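Nuclear and cytoplasmic polyadenylated RNA-binding protein PUB1 (Saccharomyces cerevisiae, PDB 3MD1) binds polyadenylated RNA with a preference for poly(U), and may accompany nuclear transcripts on their way to the cytoplasm. Local coordinates at residues D24-L29 with Q53-N58. Numbering follows the deposited sequence.
Sequences DFPSYL and QDDAQN
Ser27 and Asp55 make the one direct hydrogen bond between residues 24-29 and 53-58: Ser27 OG donates to Asp55 OD2 at 2.6 Å. The hydroxyl reaches OD2 on its anti side, 20° out of the carboxylate plane. Ser27 chi1 of -63° sets OG beside its own backbone N, on the helix side, and the same hydroxyl makes a weak hydrogen bond with Thr51 OG1.

A second link runs between backbones: one water donates to Pro26 O at 2.8 Å and to Asp55 O at 2.7 Å, tying the type II turn from Phe25 to Tyr28 to the first turn of the helix.

Van der Waals contact is slight and sets carbon against oxygen: Asp55 CB sits 3.3 Å from Pro26 O, and Pro26 CB lies 3.7 Å from Asp55 OD1. Nearby, Phe25 packs on Phe50 and Ala59.

With an alanine here instead of Asp55, the Ser27 hydroxyl is likely to lose its carboxylate partner, leaving the water as the main polar link between the segments. At this surface edge of the second RRM's beta-alpha-beta-beta-alpha-beta fold, the turn leading into strand 28-35 thus meets the second helix through one short bond, probably charge-assisted, and one water bridge, with little hydrophobic burial between these two segments.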
# COMPACT_ATOMS: atom_id res chain seq x y z
N ASP A 24 -5.98 -10.55 2.39
CA ASP A 24 -6.24 -11.61 3.36
C ASP A 24 -5.69 -11.35 4.77
O ASP A 24 -5.86 -12.17 5.67
CB ASP A 24 -5.76 -12.95 2.81
CG ASP A 24 -6.48 -13.33 1.52
OD1 ASP A 24 -7.73 -13.28 1.49
OD2 ASP A 24 -5.79 -13.68 0.54
N PHE A 25 -5.05 -10.21 4.97
CA PHE A 25 -4.57 -9.86 6.29
C PHE A 25 -5.73 -9.51 7.21
O PHE A 25 -6.68 -8.86 6.77
CB PHE A 25 -3.58 -8.70 6.21
CG PHE A 25 -2.22 -9.12 5.75
CD1 PHE A 25 -1.31 -9.66 6.65
CD2 PHE A 25 -1.84 -8.97 4.42
CE1 PHE A 25 -0.05 -10.07 6.23
CE2 PHE A 25 -0.56 -9.36 4.00
CZ PHE A 25 0.33 -9.92 4.91
N PRO A 26 -5.64 -9.93 8.49
CA PRO A 26 -6.68 -9.59 9.46
C PRO A 26 -7.00 -8.10 9.47
O PRO A 26 -6.09 -7.27 9.45
CB PRO A 26 -6.05 -10.00 10.80
CG PRO A 26 -5.14 -11.11 10.44
CD PRO A 26 -4.62 -10.84 9.06
N SER A 27 -8.30 -7.80 9.48
CA SER A 27 -8.81 -6.42 9.56
C SER A 27 -8.68 -5.55 8.30
O SER A 27 -9.03 -4.37 8.35
CB SER A 27 -8.26 -5.69 10.79
OG SER A 27 -8.70 -6.35 11.97
N TYR A 28 -8.19 -6.12 7.20
CA TYR A 28 -8.10 -5.42 5.92
C TYR A 28 -9.46 -4.88 5.48
O TYR A 28 -10.48 -5.58 5.59
CB TYR A 28 -7.55 -6.36 4.84
CG TYR A 28 -7.69 -5.85 3.41
CD1 TYR A 28 -6.69 -5.07 2.82
CD2 TYR A 28 -8.82 -6.16 2.64
CE1 TYR A 28 -6.81 -4.61 1.51
CE2 TYR A 28 -8.95 -5.70 1.33
CZ TYR A 28 -7.94 -4.94 0.77
OH TYR A 28 -8.05 -4.49 -0.51
N LEU A 29 -9.45 -3.65 4.99
CA LEU A 29 -10.65 -2.99 4.49
C LEU A 29 -10.58 -2.71 3.00
O LEU A 29 -11.54 -3.01 2.26
CB LEU A 29 -10.88 -1.67 5.23
CG LEU A 29 -11.41 -1.73 6.66
CD1 LEU A 29 -11.33 -0.35 7.30
CD2 LEU A 29 -12.86 -2.24 6.67
N GLN A 53 -5.41 -1.21 14.64
CA GLN A 53 -4.03 -0.73 14.64
C GLN A 53 -3.02 -1.87 14.71
O GLN A 53 -2.05 -1.89 13.93
CB GLN A 53 -3.78 0.26 15.78
CG GLN A 53 -2.40 0.93 15.71
CD GLN A 53 -2.11 1.80 16.91
OE1 GLN A 53 -3.01 2.17 17.66
NE2 GLN A 53 -0.84 2.13 17.10
N ASP A 54 -3.24 -2.81 15.63
CA ASP A 54 -2.32 -3.93 15.79
C ASP A 54 -2.22 -4.76 14.51
O ASP A 54 -1.14 -5.20 14.13
CB ASP A 54 -2.73 -4.82 16.98
CG ASP A 54 -2.48 -4.16 18.33
OD1 ASP A 54 -1.80 -3.11 18.38
OD2 ASP A 54 -2.97 -4.70 19.34
N ASP A 55 -3.37 -4.94 13.84
CA ASP A 55 -3.43 -5.68 12.58
C ASP A 55 -2.77 -4.93 11.41
O ASP A 55 -2.08 -5.53 10.58
CB ASP A 55 -4.88 -6.03 12.25
CG ASP A 55 -5.43 -7.15 13.15
OD1 ASP A 55 -4.64 -7.99 13.62
OD2 ASP A 55 -6.66 -7.20 13.37
N ALA A 56 -2.95 -3.61 11.35
CA ALA A 56 -2.22 -2.80 10.37
C ALA A 56 -0.71 -2.89 10.62
O ALA A 56 0.08 -3.06 9.69
CB ALA A 56 -2.71 -1.35 10.40
N GLN A 57 -0.32 -2.79 11.89
CA GLN A 57 1.09 -2.91 12.29
C GLN A 57 1.68 -4.25 11.85
O GLN A 57 2.76 -4.30 11.28
CB GLN A 57 1.25 -2.73 13.81
CG GLN A 57 2.71 -2.83 14.31
CD GLN A 57 3.54 -1.59 13.99
OE1 GLN A 57 3.16 -0.46 14.32
NE2 GLN A 57 4.68 -1.80 13.33
N ASN A 58 0.96 -5.34 12.11
CA ASN A 58 1.46 -6.66 11.73
C ASN A 58 1.55 -6.86 10.21
O ASN A 58 2.47 -7.50 9.73
CB ASN A 58 0.62 -7.77 12.35
CG ASN A 58 0.75 -7.82 13.86
OD1 ASN A 58 1.77 -7.44 14.43
ND2 ASN A 58 -0.30 -8.33 14.52
O HOH W 1 -3.32 -7.71 9.51